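Local coordinates for malonyl CoA-ACP transacylase (Xanthomonas oryzae pv. oryzae, PDB 3K89), which probably transfers the malonyl group from malonyl-CoA to holo-acyl carrier protein, supplying malonyl-ACP for fatty acid synthesis, at residues Met134-Gly139 against Lys192-Ala197. Sequence-based numbering, arbitrary orientation.
Sequences MAAVLG and KAVKLA
The carbonyl oxygen of Ala136 accepts the backbone N-H of Val194 at 2.9 Å (N to O), and the CA-H of Ala193 closes on the same oxygen, CA to O 3.2 Å. Ala136 and Val194 form a hydrogen-bonded antiparallel pair that joins the edge strand 193-195 to strand 132-138 in the small ferredoxin-like subdomain of the acyltransferase fold, where helices 142-152 and 175-187 accompany a mainly antiparallel sheet. Ala136 N returns a bond to Val194 O. Leu138 N meets Lys192 O at 2.8 Å almost straight, with 170° at the hydrogen, and Leu196 N binds Met134 O, extending the ladder on both sides of the Ala136-Val194 pair. Beyond that last bond, a water accepts from Met134 N and sits 2.7 Å from Leu196 O, bridging the two segments.

Ala135, Val137 and Ala193 share the face packed by helix 175-187. Small methyls suit the close approach of Ala135 and Ala193 to Leu182, while the branched Val137 fills more of the same layer and sets CG2 4.3 Å from Ala193 CB. Lys195 shares this face, and its long chain lets NZ reach Asp179 in a long, weak ion pair. Ala136, Val194 and the flanking leucines build the other face: Leu138 CD2 touches Val194 CG1, and Leu196 sets CD2 near Ala136 CB. At the end toward the predicted active site, the unbranched Met134 chain bends at chi2 and chi3 (-82° and -78°), which leads its end away from the edge strand; the side chain touches Ser202 and lies about 5 Å from that of His203, predicted to be catalytic. Its CB stays behind, 4.0 Å from Leu196 CD1.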
# COMPACT_ATOMS: atom_id res chain seq x y z
N MET A 134 -3.83 -7.62 13.46
CA MET A 134 -3.45 -6.22 13.36
C MET A 134 -4.51 -5.35 14.00
O MET A 134 -5.68 -5.71 13.98
CB MET A 134 -3.31 -5.80 11.90
CG MET A 134 -2.41 -6.70 11.10
SD MET A 134 -0.67 -6.28 11.31
CE MET A 134 -0.39 -4.83 10.26
N ALA A 135 -4.11 -4.21 14.56
CA ALA A 135 -5.05 -3.28 15.16
C ALA A 135 -4.67 -1.83 14.91
O ALA A 135 -3.50 -1.46 15.00
CB ALA A 135 -5.18 -3.54 16.69
N ALA A 136 -5.66 -1.01 14.61
CA ALA A 136 -5.40 0.42 14.46
C ALA A 136 -5.60 1.09 15.82
O ALA A 136 -6.56 0.78 16.54
CB ALA A 136 -6.32 1.02 13.42
N VAL A 137 -4.67 1.97 16.16
CA VAL A 137 -4.75 2.73 17.41
C VAL A 137 -4.81 4.19 16.99
O VAL A 137 -3.89 4.70 16.31
CB VAL A 137 -3.54 2.47 18.33
CG1 VAL A 137 -3.68 3.24 19.65
CG2 VAL A 137 -3.39 0.99 18.61
N LEU A 138 -5.90 4.85 17.37
CA LEU A 138 -6.22 6.18 16.89
C LEU A 138 -6.13 7.21 18.01
O LEU A 138 -6.59 6.97 19.13
CB LEU A 138 -7.63 6.22 16.28
CG LEU A 138 -8.04 5.26 15.14
CD1 LEU A 138 -7.01 5.26 14.01
CD2 LEU A 138 -8.27 3.83 15.63
N GLY A 139 -5.50 8.34 17.71
CA GLY A 139 -5.45 9.49 18.62
C GLY A 139 -4.52 9.37 19.81
O GLY A 139 -4.59 10.19 20.73
N LYS A 192 -9.75 4.31 21.60
CA LYS A 192 -9.93 4.26 20.15
C LYS A 192 -8.90 3.30 19.54
O LYS A 192 -7.88 3.72 18.99
CB LYS A 192 -9.81 5.65 19.52
CG LYS A 192 -10.70 6.72 20.13
CD LYS A 192 -10.11 8.10 19.88
CE LYS A 192 -10.43 9.08 21.00
NZ LYS A 192 -9.38 10.13 21.12
N ALA A 193 -9.18 2.01 19.68
CA ALA A 193 -8.29 0.95 19.21
C ALA A 193 -9.12 -0.23 18.73
O ALA A 193 -9.77 -0.92 19.54
CB ALA A 193 -7.34 0.53 20.32
N VAL A 194 -9.08 -0.46 17.43
CA VAL A 194 -9.94 -1.47 16.79
C VAL A 194 -9.12 -2.51 16.02
O VAL A 194 -8.32 -2.16 15.13
CB VAL A 194 -11.01 -0.81 15.86
CG1 VAL A 194 -10.38 0.24 14.94
CG2 VAL A 194 -11.78 -1.86 15.06
N LYS A 195 -9.32 -3.77 16.38
CA LYS A 195 -8.72 -4.89 15.68
C LYS A 195 -9.21 -4.92 14.24
O LYS A 195 -10.43 -4.86 13.99
CB LYS A 195 -9.05 -6.20 16.39
CG LYS A 195 -8.12 -7.34 16.00
CD LYS A 195 -8.69 -8.69 16.37
CE LYS A 195 -8.42 -9.02 17.83
NZ LYS A 195 -8.32 -10.49 18.03
N LEU A 196 -8.28 -4.99 13.29
CA LEU A 196 -8.62 -5.05 11.87
C LEU A 196 -9.07 -6.46 11.46
O LEU A 196 -8.80 -7.43 12.16
CB LEU A 196 -7.45 -4.59 11.00
CG LEU A 196 -6.88 -3.18 11.23
CD1 LEU A 196 -5.65 -2.98 10.37
CD2 LEU A 196 -7.93 -2.09 10.94
N ALA A 197 -9.76 -6.56 10.34
CA ALA A 197 -10.27 -7.86 9.87
C ALA A 197 -9.19 -8.74 9.23
O ALA A 197 -9.35 -9.96 9.17
CB ALA A 197 -11.45 -7.67 8.93
O HOH W 1 -6.50 -8.64 12.85